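Local coordinates for XC6422 protein (Xanthomonas campestris, PDB 2FUK), which is probably a hydrolase, a small serine alpha/beta-hydrolase without a lid whose natural substrate is not established, at residues Tyr123-Arg127 with Trp147-Val152; Pro134-Ile140 with Pro155-Ile161. All blocks are in the same frame, centred on the assembly; numbering follows the deposited sequence.

Contact 1. Residues Tyr123-Arg127 with Trp147-Val152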
loop_
_atom_site.group_PDB
_atom_site.type_symbol
_atom_site.label_atom_id
_atom_site.label_comp_id
_atom_site.label_asym_id
_atom_site.label_seq_id
_atom_site.Cartn_x
_atom_site.Cartn_y
_atom_site.Cartn_z
ATOM N N TYR A 123 -1.038 13.868 20.935
ATOM C CA TYR A 123 -1.388 14.666 22.104
ATOM C C TYR A 123 -2.283 15.821 21.666
ATOM O O TYR A 123 -3.324 16.056 22.263
ATOM C CB TYR A 123 -0.121 15.207 22.782
ATOM C CG TYR A 123 -0.364 16.318 23.788
ATOM C CD1 TYR A 123 -1.049 16.076 24.981
ATOM C CD2 TYR A 123 0.110 17.608 23.550
ATOM C CE1 TYR A 123 -1.256 17.096 25.922
ATOM C CE2 TYR A 123 -0.089 18.633 24.478
ATOM C CZ TYR A 123 -0.772 18.368 25.665
ATOM O OH TYR A 123 -0.954 19.375 26.593
ATOM N N VAL A 124 -1.884 16.527 20.612
ATOM C CA VAL A 124 -2.670 17.664 20.135
ATOM C C VAL A 124 -4.059 17.269 19.641
ATOM O O VAL A 124 -5.040 17.957 19.937
ATOM C CB VAL A 124 -1.928 18.433 19.004
ATOM C CG1 VAL A 124 -2.816 19.549 18.452
ATOM C CG2 VAL A 124 -0.649 19.027 19.548
ATOM N N SER A 125 -4.160 16.178 18.885
ATOM C CA SER A 125 -5.466 15.772 18.390
ATOM C C SER A 125 -6.370 15.244 19.499
ATOM O O SER A 125 -7.574 15.469 19.471
ATOM C CB SER A 125 -5.334 14.745 17.256
ATOM O OG SER A 125 -4.542 13.635 17.609
ATOM N N LEU A 126 -5.796 14.556 20.483
ATOM C CA LEU A 126 -6.597 14.040 21.591
ATOM C C LEU A 126 -7.129 15.208 22.431
ATOM O O LEU A 126 -8.307 15.244 22.796
ATOM C CB LEU A 126 -5.759 13.098 22.468
ATOM C CG LEU A 126 -6.475 12.521 23.691
ATOM C CD1 LEU A 126 -7.705 11.742 23.256
ATOM C CD2 LEU A 126 -5.522 11.625 24.470
ATOM N N ARG A 127 -6.260 16.168 22.725
ATOM C CA ARG A 127 -6.664 17.329 23.506
ATOM C C ARG A 127 -7.712 18.140 22.751
ATOM O O ARG A 127 -8.595 18.740 23.357
ATOM C CB ARG A 127 -5.449 18.209 23.827
ATOM C CG ARG A 127 -4.543 17.648 24.935
ATOM C CD ARG A 127 -4.439 18.633 26.095
ATOM N NE ARG A 127 -5.731 18.863 26.733
ATOM C CZ ARG A 127 -6.192 18.194 27.788
ATOM N NH1 ARG A 127 -5.467 17.234 28.351
ATOM N NH2 ARG A 127 -7.389 18.486 28.283
ATOM N N TRP A 147 3.087 14.343 28.560
ATOM C CA TRP A 147 2.065 15.368 28.354
ATOM C C TRP A 147 0.827 15.063 29.198
ATOM O O TRP A 147 0.617 13.923 29.627
ATOM C CB TRP A 147 1.664 15.440 26.877
ATOM C CG TRP A 147 2.780 15.814 25.946
ATOM C CD1 TRP A 147 3.506 14.970 25.160
ATOM C CD2 TRP A 147 3.293 17.129 25.703
ATOM N NE1 TRP A 147 4.438 15.674 24.433
ATOM C CE2 TRP A 147 4.331 17.004 24.751
ATOM C CE3 TRP A 147 2.977 18.403 26.198
ATOM C CZ2 TRP A 147 5.057 18.104 24.282
ATOM C CZ3 TRP A 147 3.702 19.501 25.730
ATOM C CH2 TRP A 147 4.729 19.340 24.779
ATOM N N ASP A 148 -0.005 16.076 29.423
ATOM C CA ASP A 148 -1.203 15.894 30.229
ATOM C C ASP A 148 -2.421 15.479 29.412
ATOM O O ASP A 148 -2.890 16.238 28.562
ATOM C CB ASP A 148 -1.515 17.175 30.995
ATOM C CG ASP A 148 -2.831 17.103 31.717
ATOM O OD1 ASP A 148 -3.054 16.096 32.432
ATOM O OD2 ASP A 148 -3.637 18.053 31.575
ATOM N N PHE A 149 -2.931 14.275 29.690
ATOM C CA PHE A 149 -4.103 13.724 28.996
ATOM C C PHE A 149 -5.366 13.770 29.848
ATOM O O PHE A 149 -6.366 13.124 29.522
ATOM C CB PHE A 149 -3.859 12.261 28.601
ATOM C CG PHE A 149 -2.764 12.066 27.583
ATOM C CD1 PHE A 149 -2.219 10.802 27.385
ATOM C CD2 PHE A 149 -2.273 13.130 26.833
ATOM C CE1 PHE A 149 -1.194 10.596 26.453
ATOM C CE2 PHE A 149 -1.244 12.934 25.898
ATOM C CZ PHE A 149 -0.707 11.665 25.711
ATOM N N SER A 150 -5.328 14.515 30.946
ATOM C CA SER A 150 -6.493 14.603 31.817
ATOM C C SER A 150 -7.593 15.470 31.217
ATOM O O SER A 150 -7.333 16.387 30.441
ATOM C CB SER A 150 -6.095 15.135 33.200
ATOM O OG SER A 150 -5.455 16.392 33.119
ATOM N N ASP A 151 -8.832 15.157 31.567
ATOM C CA ASP A 151 -9.981 15.904 31.074
ATOM C C ASP A 151 -10.046 15.994 29.543
ATOM O O ASP A 151 -10.266 17.068 28.979
ATOM C CB ASP A 151 -9.997 17.313 31.683
ATOM C CG ASP A 151 -11.362 17.979 31.584
ATOM O OD1 ASP A 151 -11.521 19.118 32.083
ATOM O OD2 ASP A 151 -12.283 17.360 31.007
ATOM N N VAL A 152 -9.831 14.865 28.878
ATOM C CA VAL A 152 -9.925 14.799 27.424
ATOM C C VAL A 152 -11.217 14.048 27.119
ATOM O O VAL A 152 -11.668 13.225 27.924
ATOM C CB VAL A 152 -8.729 14.049 26.800
ATOM C CG1 VAL A 152 -8.989 13.785 25.335
ATOM C CG2 VAL A 152 -7.467 14.874 26.944
#
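The backbone oxygen S150 O is gripped by both terminal nitrogens of R127, end-on. R127 NH1 lies 2.9 Å and R127 NH2 3.0 Å from S150 O, and the oxygen lies in the plane of the guanidinium. NH1 has a second acceptor: D148 O, 2.8 Å from R127 NH1, with the nitrogen standing above the carbonyl plane. The side chain of R127 is bent at chi2 (-121°) and chi3, which turns its end from the helix toward the 147-152 loop. Two carbonyls in its plane and V152 CG2 over one face hold the guanidinium in its orientation. The carboxylate of D148 adds a long salt bridge; D148 OD2 is 3.8 Å from R127 NH1 and well out of the guanidinium plane, so only the charges interact. D148 OD1 closes an Asx turn by accepting from S150 N, and it also accepts from S150 OG. This turn shapes the loop that offers its carbonyls to R127.

One helical turn earlier, Y123 anchors an aromatic cluster with W147 and F149. The Y123 ring stacks face-to-face on the five-membered ring of W147, with centroids 4.4 Å apart and planes at 21°. W147 CB sits over the same tyrosine ring in a CH-pi contact, 3.6 Å from the Y123 centroid. F149 meets Y123 rim to rim, CE2 against CD1, while L126 CD2 lies over one face of the F149 ring at 4.2 Å from F149 CG.

The contact ties helix 120-132 to the long loop between strands 136-140 and 158-163. L126 also rests on L137 of strand 136-140, R127 touches Q94 of helix 92-107, and the F149 ring meets W177 of helix 171-178.

Contact 2. Residues Pro134-Ile140 with Pro155-Ile161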
loop_
_atom_site.group_PDB
_atom_site.type_symbol
_atom_site.label_atom_id
_atom_site.label_comp_id
_atom_site.label_asym_id
_atom_site.label_seq_id
_atom_site.Cartn_x
_atom_site.Cartn_y
_atom_site.Cartn_z
ATOM N N PRO A 134 -14.520 14.733 16.473
ATOM C CA PRO A 134 -14.265 13.861 15.322
ATOM C C PRO A 134 -15.085 12.570 15.432
ATOM O O PRO A 134 -15.462 12.154 16.531
ATOM C CB PRO A 134 -12.769 13.602 15.419
ATOM C CG PRO A 134 -12.541 13.596 16.918
ATOM C CD PRO A 134 -13.333 14.815 17.341
ATOM N N GLN A 135 -15.359 11.946 14.295
ATOM C CA GLN A 135 -16.119 10.703 14.273
ATOM C C GLN A 135 -15.198 9.564 14.699
ATOM O O GLN A 135 -15.629 8.609 15.347
ATOM C CB GLN A 135 -16.681 10.464 12.864
ATOM C CG GLN A 135 -17.293 9.085 12.617
ATOM C CD GLN A 135 -18.064 9.023 11.299
ATOM O OE1 GLN A 135 -19.303 9.121 11.276
ATOM N NE2 GLN A 135 -17.333 8.879 10.192
ATOM N N VAL A 136 -13.926 9.685 14.328
ATOM C CA VAL A 136 -12.907 8.699 14.661
ATOM C C VAL A 136 -11.618 9.413 15.052
ATOM O O VAL A 136 -11.256 10.426 14.445
ATOM C CB VAL A 136 -12.589 7.776 13.453
ATOM C CG1 VAL A 136 -11.277 7.016 13.695
ATOM C CG2 VAL A 136 -13.718 6.793 13.235
ATOM N N LEU A 137 -10.941 8.893 16.073
ATOM C CA LEU A 137 -9.666 9.451 16.520
ATOM C C LEU A 137 -8.629 8.336 16.487
ATOM O O LEU A 137 -8.894 7.234 16.961
ATOM C CB LEU A 137 -9.765 9.985 17.948
ATOM C CG LEU A 137 -8.466 10.542 18.546
ATOM C CD1 LEU A 137 -8.037 11.799 17.797
ATOM C CD2 LEU A 137 -8.680 10.854 20.020
ATOM N N ILE A 138 -7.459 8.617 15.920
ATOM C CA ILE A 138 -6.392 7.624 15.860
ATOM C C ILE A 138 -5.160 8.208 16.530
ATOM O O ILE A 138 -4.695 9.282 16.149
ATOM C CB ILE A 138 -6.044 7.261 14.406
ATOM C CG1 ILE A 138 -7.266 6.652 13.721
ATOM C CG2 ILE A 138 -4.880 6.282 14.376
ATOM C CD1 ILE A 138 -7.171 6.657 12.214
ATOM N N SER A 139 -4.649 7.508 17.541
ATOM C CA SER A 139 -3.467 7.967 18.264
ATOM C C SER A 139 -2.326 6.985 18.079
ATOM O O SER A 139 -2.422 5.842 18.505
ATOM C CB SER A 139 -3.767 8.087 19.762
ATOM O OG SER A 139 -4.907 8.890 19.992
ATOM N N ILE A 140 -1.255 7.434 17.441
ATOM C CA ILE A 140 -0.091 6.595 17.222
ATOM C C ILE A 140 0.979 7.057 18.209
ATOM O O ILE A 140 1.444 8.190 18.143
ATOM C CB ILE A 140 0.428 6.742 15.778
ATOM C CG1 ILE A 140 -0.703 6.412 14.790
ATOM C CG2 ILE A 140 1.622 5.822 15.565
ATOM C CD1 ILE A 140 -0.353 6.680 13.329
ATOM N N PRO A 155 -13.692 10.509 20.935
ATOM C CA PRO A 155 -14.941 9.932 20.445
ATOM C C PRO A 155 -14.981 8.462 20.844
ATOM O O PRO A 155 -13.965 7.894 21.249
ATOM C CB PRO A 155 -14.835 10.118 18.936
ATOM C CG PRO A 155 -13.353 9.971 18.699
ATOM C CD PRO A 155 -12.753 10.769 19.829
ATOM N N ALA A 156 -16.160 7.858 20.734
ATOM C CA ALA A 156 -16.334 6.454 21.073
ATOM C C ALA A 156 -15.438 5.571 20.218
ATOM O O ALA A 156 -14.909 4.572 20.691
ATOM C CB ALA A 156 -17.785 6.054 20.886
ATOM N N GLN A 157 -15.285 5.933 18.950
ATOM C CA GLN A 157 -14.434 5.180 18.038
ATOM C C GLN A 157 -13.034 5.784 18.084
ATOM O O GLN A 157 -12.736 6.751 17.387
ATOM C CB GLN A 157 -15.021 5.230 16.625
ATOM C CG GLN A 157 -16.371 4.510 16.547
ATOM C CD GLN A 157 -17.137 4.737 15.250
ATOM O OE1 GLN A 157 -18.074 4.000 14.952
ATOM N NE2 GLN A 157 -16.762 5.757 14.487
ATOM N N TRP A 158 -12.192 5.194 18.925
ATOM C CA TRP A 158 -10.824 5.645 19.138
ATOM C C TRP A 158 -9.857 4.467 19.068
ATOM O O TRP A 158 -10.057 3.439 19.723
ATOM C CB TRP A 158 -10.756 6.343 20.502
ATOM C CG TRP A 158 -9.404 6.832 20.941
ATOM C CD1 TRP A 158 -8.338 7.155 20.149
ATOM C CD2 TRP A 158 -8.993 7.082 22.291
ATOM N NE1 TRP A 158 -7.284 7.588 20.926
ATOM C CE2 TRP A 158 -7.662 7.554 22.244
ATOM C CE3 TRP A 158 -9.624 6.956 23.537
ATOM C CZ2 TRP A 158 -6.947 7.895 23.398
ATOM C CZ3 TRP A 158 -8.914 7.296 24.685
ATOM C CH2 TRP A 158 -7.588 7.759 24.606
ATOM N N LEU A 159 -8.814 4.624 18.258
ATOM C CA LEU A 159 -7.810 3.586 18.069
ATOM C C LEU A 159 -6.427 4.058 18.503
ATOM O O LEU A 159 -5.998 5.151 18.133
ATOM C CB LEU A 159 -7.758 3.176 16.595
ATOM C CG LEU A 159 -6.627 2.249 16.142
ATOM C CD1 LEU A 159 -6.782 0.874 16.771
ATOM C CD2 LEU A 159 -6.653 2.137 14.623
ATOM N N VAL A 160 -5.746 3.229 19.289
ATOM C CA VAL A 160 -4.399 3.533 19.757
ATOM C C VAL A 160 -3.443 2.451 19.259
ATOM O O VAL A 160 -3.719 1.257 19.392
ATOM C CB VAL A 160 -4.323 3.579 21.303
ATOM C CG1 VAL A 160 -2.864 3.712 21.746
ATOM C CG2 VAL A 160 -5.133 4.748 21.833
ATOM N N ILE A 161 -2.332 2.876 18.667
ATOM C CA ILE A 161 -1.315 1.958 18.172
ATOM C C ILE A 161 -0.007 2.314 18.866
ATOM O O ILE A 161 0.433 3.465 18.833
ATOM C CB ILE A 161 -1.153 2.077 16.647
ATOM C CG1 ILE A 161 -2.472 1.685 15.978
ATOM C CG2 ILE A 161 -0.006 1.191 16.168
ATOM C CD1 ILE A 161 -2.519 1.950 14.501
#
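L137 N donates a hydrogen bond to Q157 O, and from there strands 136-140 and 158-161 pair in parallel, as neighbours in the central sheet of the alpha/beta-hydrolase fold. Their axes come within 4.8 Å and are nearly parallel. The hydrogen bonds alternate from strand to strand: L159 N to L137 O, S139 N to L159 O, then I161 N to S139 O. The S139 N to L159 O bond is 2.8 Å long and nearly straight at 173°. CA-H...O contacts, such as V160 CA to S139 O, fill in between them.

This paired part is buried and tightly packed. On one face of the sheet, I138, I140, L159 and I161 point away from helix 120-132; I138 and I161 both touch L208 of helix 201-212. On the other face, with V160, lie L137, S139 and W158, which touch helix 120-132. L137 and W158 run side by side, and L137 CD2 sits over the indole, 3.9 Å from the centroid of its five-membered ring. V160 CG2 lies over the opposite face, so the indole is sandwiched between aliphatic groups.

The start of the contact is nearer solvent: Q135, P155 and Q157 are partly exposed. P155 packs its ring against L137, with P155 CD 3.6 Å from L137 CB, and P155 and P134 cross at about a right angle. Beside them the extended side chain of Q157 reaches back along Q135. Q157 NE2 donates to Q135 O at 3.2 Å, a bent bond, with the nitrogen above the carbonyl plane.

The buried part has a much straighter side-chain bond. W158 has CG anti to its N (chi1 177°), and its indole leans toward the neighbouring strand. There W158 NE1 donates to S139 OG at 2.9 Å and 165°, with the hydroxyl oxygen near the ring plane.

Overall arrangement
Contacts 1 and 2 have centres 12 Å apart and meet mainly through L126. L126 CD1 lies 3.5 Å from L137 CD2 and 3.9 Å from W158 CZ2, so the helix of contact 1 packs on the sheet face of contact 2. Their segments alternate along the chain. Helix 120-132 leads into strand 136-140; the loop then returns to the helix at 147-152 before strand 158-163 begins. S119, H195 and D166 are placed as a Ser-His-Asp triad would be and probably form the active site, with S119 on a probable nucleophile elbow just before helix 120-132. The side chains of W147 in contact 1 and I140 in contact 2 lie near this probable active site without touching it.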